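Local coordinates for protein ubiquitin conjugating enzyme (Agrocybe aegerita, PDB 3WE5) that probably accepts activated ubiquitin as a thioester and passes it on to substrate proteins, acting as an E2 conjugating enzyme of the UBE2W type, at residues 67-79 with 89-103. Sequence-based numbering, arbitrary orientation.
Sequences QYQGEAYTLQFRF and AVQFVVTDGKEAPVH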
loop_
_atom_site.group_PDB
_atom_site.type_symbol
_atom_site.label_atom_id
_atom_site.label_comp_id
_atom_site.label_asym_id
_atom_site.label_seq_id
_atom_site.Cartn_x
_atom_site.Cartn_y
_atom_site.Cartn_z
ATOM N N GLN A 67 -0.434 -9.544 -14.364
ATOM C CA GLN A 67 0.138 -8.270 -14.741
ATOM C C GLN A 67 1.639 -8.352 -15.007
ATOM O O GLN A 67 2.265 -7.355 -15.340
ATOM C CB GLN A 67 -0.139 -7.245 -13.649
ATOM C CG GLN A 67 -1.631 -6.978 -13.432
ATOM C CD GLN A 67 -2.261 -6.277 -14.621
ATOM O OE1 GLN A 67 -1.844 -5.180 -14.996
ATOM N NE2 GLN A 67 -3.266 -6.913 -15.227
ATOM N N TYR A 68 2.210 -9.544 -14.847
ATOM C CA TYR A 68 3.662 -9.734 -14.940
ATOM C C TYR A 68 3.984 -10.826 -15.957
ATOM O O TYR A 68 5.010 -11.493 -15.867
ATOM C CB TYR A 68 4.233 -10.099 -13.555
ATOM C CG TYR A 68 3.726 -9.192 -12.452
ATOM C CD1 TYR A 68 4.352 -7.984 -12.183
ATOM C CD2 TYR A 68 2.614 -9.543 -11.688
ATOM C CE1 TYR A 68 3.886 -7.150 -11.187
ATOM C CE2 TYR A 68 2.139 -8.711 -10.700
ATOM C CZ TYR A 68 2.780 -7.520 -10.456
ATOM O OH TYR A 68 2.312 -6.688 -9.458
ATOM N N GLN A 69 3.100 -11.000 -16.938
ATOM C CA GLN A 69 3.255 -12.064 -17.928
ATOM C C GLN A 69 4.609 -11.987 -18.624
ATOM O O GLN A 69 5.035 -10.915 -19.054
ATOM C CB GLN A 69 2.110 -11.990 -18.955
ATOM C CG GLN A 69 1.840 -13.285 -19.712
ATOM C CD GLN A 69 2.880 -13.567 -20.782
ATOM O OE1 GLN A 69 3.359 -12.651 -21.454
ATOM N NE2 GLN A 69 3.245 -14.836 -20.936
ATOM N N GLY A 70 5.298 -13.125 -18.692
ATOM C CA GLY A 70 6.554 -13.235 -19.418
ATOM C C GLY A 70 7.785 -12.626 -18.768
ATOM O O GLY A 70 8.843 -12.556 -19.389
ATOM N N GLU A 71 7.659 -12.183 -17.521
ATOM C CA GLU A 71 8.773 -11.528 -16.843
ATOM C C GLU A 71 9.346 -12.451 -15.772
ATOM O O GLU A 71 8.605 -13.239 -15.181
ATOM C CB GLU A 71 8.279 -10.221 -16.230
ATOM C CG GLU A 71 7.484 -9.405 -17.234
ATOM C CD GLU A 71 7.013 -8.086 -16.683
ATOM O OE1 GLU A 71 6.535 -8.064 -15.528
ATOM O OE2 GLU A 71 7.122 -7.074 -17.407
ATOM N N ALA A 72 10.662 -12.382 -15.552
ATOM C CA ALA A 72 11.300 -13.152 -14.492
ATOM C C ALA A 72 11.987 -12.201 -13.514
ATOM O O ALA A 72 12.794 -11.357 -13.917
ATOM C CB ALA A 72 12.308 -14.134 -15.062
ATOM N N TYR A 73 11.665 -12.333 -12.233
ATOM C CA TYR A 73 12.244 -11.458 -11.222
ATOM C C TYR A 73 13.187 -12.267 -10.384
ATOM O O TYR A 73 12.959 -13.442 -10.169
ATOM C CB TYR A 73 11.151 -10.867 -10.334
ATOM C CG TYR A 73 10.215 -10.013 -11.138
ATOM C CD1 TYR A 73 10.518 -8.686 -11.373
ATOM C CD2 TYR A 73 9.049 -10.544 -11.684
ATOM C CE1 TYR A 73 9.695 -7.894 -12.114
ATOM C CE2 TYR A 73 8.201 -9.739 -12.446
ATOM C CZ TYR A 73 8.544 -8.415 -12.652
ATOM O OH TYR A 73 7.742 -7.558 -13.391
ATOM N N THR A 74 14.231 -11.626 -9.874
ATOM C CA THR A 74 15.185 -12.343 -9.036
ATOM C C THR A 74 14.833 -12.104 -7.576
ATOM O O THR A 74 14.668 -10.959 -7.149
ATOM C CB THR A 74 16.609 -11.866 -9.345
ATOM O OG1 THR A 74 16.923 -12.230 -10.699
ATOM C CG2 THR A 74 17.621 -12.506 -8.421
ATOM N N LEU A 75 14.718 -13.202 -6.834
ATOM C CA LEU A 75 14.315 -13.185 -5.416
ATOM C C LEU A 75 15.465 -13.733 -4.579
ATOM O O LEU A 75 15.983 -14.817 -4.853
ATOM C CB LEU A 75 13.068 -14.057 -5.231
ATOM C CG LEU A 75 12.393 -14.089 -3.854
ATOM C CD1 LEU A 75 11.847 -12.695 -3.507
ATOM C CD2 LEU A 75 11.256 -15.135 -3.834
ATOM N N GLN A 76 15.854 -12.971 -3.553
ATOM C CA GLN A 76 16.980 -13.342 -2.697
ATOM C C GLN A 76 16.477 -13.744 -1.318
ATOM O O GLN A 76 15.588 -13.089 -0.777
ATOM C CB GLN A 76 17.907 -12.129 -2.587
ATOM C CG GLN A 76 19.132 -12.284 -1.667
ATOM C CD GLN A 76 19.857 -10.942 -1.572
ATOM O OE1 GLN A 76 20.592 -10.572 -2.476
ATOM N NE2 GLN A 76 19.587 -10.181 -0.518
ATOM N N PHE A 77 17.013 -14.848 -0.807
ATOM C CA PHE A 77 16.790 -15.299 0.570
ATOM C C PHE A 77 18.089 -15.150 1.331
ATOM O O PHE A 77 19.121 -15.629 0.874
ATOM C CB PHE A 77 16.409 -16.774 0.586
ATOM C CG PHE A 77 15.023 -17.026 0.102
ATOM C CD1 PHE A 77 14.725 -16.931 -1.238
ATOM C CD2 PHE A 77 14.014 -17.361 0.999
ATOM C CE1 PHE A 77 13.403 -17.158 -1.687
ATOM C CE2 PHE A 77 12.743 -17.584 0.574
ATOM C CZ PHE A 77 12.421 -17.468 -0.768
ATOM N N ARG A 78 18.038 -14.517 2.498
ATOM C CA ARG A 78 19.179 -14.556 3.424
ATOM C C ARG A 78 18.783 -15.239 4.724
ATOM O O ARG A 78 17.695 -14.964 5.262
ATOM C CB ARG A 78 19.696 -13.133 3.686
ATOM C CG ARG A 78 20.539 -12.587 2.551
ATOM C CD ARG A 78 21.157 -11.242 2.896
ATOM N NE ARG A 78 20.167 -10.178 2.832
ATOM C CZ ARG A 78 20.403 -8.920 3.186
ATOM N NH1 ARG A 78 21.595 -8.574 3.664
ATOM N NH2 ARG A 78 19.446 -8.013 3.073
ATOM N N PHE A 79 19.647 -16.119 5.221
ATOM C CA PHE A 79 19.356 -16.953 6.407
ATOM C C PHE A 79 20.296 -16.605 7.552
ATOM O O PHE A 79 21.513 -16.531 7.348
ATOM C CB PHE A 79 19.514 -18.451 6.080
ATOM C CG PHE A 79 18.808 -18.874 4.801
ATOM C CD1 PHE A 79 17.427 -19.040 4.791
ATOM C CD2 PHE A 79 19.521 -19.083 3.632
ATOM C CE1 PHE A 79 16.753 -19.384 3.604
ATOM C CE2 PHE A 79 18.856 -19.469 2.449
ATOM C CZ PHE A 79 17.479 -19.611 2.447
ATOM N N ALA A 89 15.238 -13.573 5.523
ATOM C CA ALA A 89 15.107 -12.210 5.031
ATOM C C ALA A 89 14.968 -12.325 3.521
ATOM O O ALA A 89 15.838 -12.878 2.852
ATOM C CB ALA A 89 16.326 -11.414 5.382
ATOM N N VAL A 90 13.854 -11.855 2.992
ATOM C CA VAL A 90 13.530 -12.100 1.585
ATOM C C VAL A 90 13.233 -10.791 0.852
ATOM O O VAL A 90 12.439 -9.966 1.322
ATOM C CB VAL A 90 12.301 -13.035 1.499
ATOM C CG1 VAL A 90 11.974 -13.348 0.028
ATOM C CG2 VAL A 90 12.547 -14.323 2.245
ATOM N N GLN A 91 13.872 -10.587 -0.302
ATOM C CA GLN A 91 13.663 -9.375 -1.077
ATOM C C GLN A 91 13.921 -9.643 -2.558
ATOM O O GLN A 91 14.716 -10.535 -2.923
ATOM C CB GLN A 91 14.573 -8.253 -0.563
ATOM C CG GLN A 91 16.050 -8.555 -0.732
ATOM C CD GLN A 91 16.898 -7.888 0.343
ATOM O OE1 GLN A 91 17.188 -8.487 1.382
ATOM N NE2 GLN A 91 17.300 -6.647 0.097
ATOM N N PHE A 92 13.227 -8.893 -3.407
ATOM C CA PHE A 92 13.546 -8.902 -4.825
ATOM C C PHE A 92 14.839 -8.119 -4.988
ATOM O O PHE A 92 15.056 -7.101 -4.300
ATOM C CB PHE A 92 12.404 -8.302 -5.655
ATOM C CG PHE A 92 11.193 -9.202 -5.748
ATOM C CD1 PHE A 92 11.179 -10.283 -6.627
ATOM C CD2 PHE A 92 10.089 -9.002 -4.924
ATOM C CE1 PHE A 92 10.062 -11.145 -6.708
ATOM C CE2 PHE A 92 8.962 -9.846 -5.009
ATOM C CZ PHE A 92 8.945 -10.917 -5.896
ATOM N N VAL A 93 15.688 -8.612 -5.883
ATOM C CA VAL A 93 16.973 -7.990 -6.194
ATOM C C VAL A 93 16.799 -6.797 -7.131
ATOM O O VAL A 93 16.071 -6.858 -8.137
ATOM C CB VAL A 93 17.953 -9.017 -6.768
ATOM C CG1 VAL A 93 19.269 -8.351 -7.214
ATOM C CG2 VAL A 93 18.251 -10.072 -5.732
ATOM N N VAL A 94 17.440 -5.690 -6.778
ATOM C CA VAL A 94 17.318 -4.489 -7.605
ATOM C C VAL A 94 18.677 -3.956 -8.026
ATOM O O VAL A 94 18.801 -2.776 -8.396
ATOM C CB VAL A 94 16.488 -3.385 -6.917
ATOM C CG1 VAL A 94 15.055 -3.841 -6.741
ATOM C CG2 VAL A 94 17.097 -2.994 -5.562
ATOM N N THR A 95 19.687 -4.820 -7.966
ATOM C CA THR A 95 21.030 -4.455 -8.418
ATOM C C THR A 95 21.206 -4.740 -9.901
ATOM O O THR A 95 20.447 -5.511 -10.495
ATOM C CB THR A 95 22.124 -5.210 -7.642
ATOM O OG1 THR A 95 21.857 -6.617 -7.683
ATOM C CG2 THR A 95 22.166 -4.759 -6.187
ATOM N N ASP A 96 22.211 -4.112 -10.502
ATOM C CA ASP A 96 22.603 -4.422 -11.874
ATOM C C ASP A 96 21.477 -4.298 -12.893
ATOM O O ASP A 96 21.335 -5.150 -13.770
ATOM C CB ASP A 96 23.198 -5.831 -11.949
ATOM C CG ASP A 96 24.289 -6.046 -10.934
ATOM O OD1 ASP A 96 25.335 -5.379 -11.054
ATOM O OD2 ASP A 96 24.102 -6.880 -10.021
ATOM N N GLY A 97 20.672 -3.247 -12.778
ATOM C CA GLY A 97 19.617 -3.015 -13.748
ATOM C C GLY A 97 18.345 -3.797 -13.484
ATOM O O GLY A 97 17.346 -3.631 -14.191
ATOM N N LYS A 98 18.376 -4.665 -12.477
ATOM C CA LYS A 98 17.178 -5.413 -12.113
ATOM C C LYS A 98 16.185 -4.499 -11.430
ATOM O O LYS A 98 16.569 -3.585 -10.696
ATOM C CB LYS A 98 17.523 -6.579 -11.191
ATOM C CG LYS A 98 18.212 -7.718 -11.904
ATOM C CD LYS A 98 18.400 -8.891 -10.969
ATOM C CE LYS A 98 19.050 -10.050 -11.688
ATOM N NZ LYS A 98 20.368 -9.637 -12.239
ATOM N N GLU A 99 14.903 -4.747 -11.660
ATOM C CA GLU A 99 13.881 -3.939 -11.018
ATOM C C GLU A 99 12.926 -4.835 -10.254
ATOM O O GLU A 99 12.700 -5.979 -10.645
ATOM C CB GLU A 99 13.134 -3.091 -12.053
ATOM C CG GLU A 99 14.064 -2.198 -12.892
ATOM C CD GLU A 99 13.330 -1.078 -13.618
ATOM O OE1 GLU A 99 12.664 -0.262 -12.943
ATOM O OE2 GLU A 99 13.426 -1.012 -14.865
ATOM N N ALA A 100 12.369 -4.320 -9.161
ATOM C CA ALA A 100 11.380 -5.087 -8.398
ATOM C C ALA A 100 10.073 -5.084 -9.156
ATOM O O ALA A 100 9.789 -4.142 -9.914
ATOM C CB ALA A 100 11.183 -4.486 -7.002
ATOM N N PRO A 101 9.260 -6.126 -8.971
ATOM C CA PRO A 101 7.934 -6.039 -9.590
ATOM C C PRO A 101 7.178 -4.847 -8.998
ATOM O O PRO A 101 7.317 -4.572 -7.797
ATOM C CB PRO A 101 7.264 -7.353 -9.175
ATOM C CG PRO A 101 8.069 -7.849 -7.985
ATOM C CD PRO A 101 9.453 -7.374 -8.205
ATOM N N VAL A 102 6.408 -4.141 -9.824
ATOM C CA VAL A 102 5.563 -3.066 -9.312
ATOM C C VAL A 102 4.286 -3.686 -8.765
ATOM O O VAL A 102 3.454 -4.213 -9.518
ATOM C CB VAL A 102 5.245 -2.024 -10.391
ATOM C CG1 VAL A 102 4.402 -0.901 -9.802
ATOM C CG2 VAL A 102 6.532 -1.469 -10.957
ATOM N N HIS A 103 4.147 -3.648 -7.443
ATOM C CA HIS A 103 3.104 -4.369 -6.737
ATOM C C HIS A 103 2.872 -3.668 -5.405
ATOM O O HIS A 103 3.819 -3.137 -4.821
ATOM C CB HIS A 103 3.565 -5.822 -6.489
ATOM C CG HIS A 103 2.529 -6.682 -5.851
ATOM N ND1 HIS A 103 2.337 -6.730 -4.486
ATOM C CD2 HIS A 103 1.617 -7.529 -6.383
ATOM C CE1 HIS A 103 1.348 -7.552 -4.209
ATOM N NE2 HIS A 103 0.903 -8.064 -5.344
HETATM O O HOH W 1 6.645 -4.733 -12.669
HETATM O O HOH W 2 17.558 -10.948 1.602
#
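Leu75 lays its CD1 methyl over the centre of the Phe92 ring, 3.9 Å from the centroid, and the same methyl touches Val90 CG1. All three belong to the antiparallel hairpin of strands 72-78 and 89-92, half of the four-stranded meander of the E2 (UBC) fold; Gln76 with Gln91 and Arg78 with Ala89 are its hydrogen-bonded pairs. The hairpin's inner face carries Leu75, Phe77, Val90 and Phe92, apolar residues suited to the core, where Phe77 also packs on helix 127-140. With CG1 anti to the backbone N (chi1 -178°), Val90 sets that methyl over one face of Phe77. On the other, partly exposed face, long polar side chains can stay hydrated while bonding to one another: Arg78 NH2 donates to Gln91 OE1 at 2.9 Å, while its NH1 forms a salt bridge with Asp159. One water accepts from Gln76 NE2 and Arg78 NE and donates to Gln91 OE1 and Ala89 O, tying both strands together. From the loop that follows strand 89-92, Pro101 lies against Tyr73, its CB over the ring face, and its CD lies on the face of Phe92 opposite Leu75; a compact, rigid pyrrolidine suits a place between two rings. Tyr73 OH donates to Glu71 OE1. Tyr68 OH donates a hydrogen bond to Val102 O at 2.7 Å, from 37° above the carbonyl plane, and lies at the edge of the His103 ring, 3.3 Å from CD2.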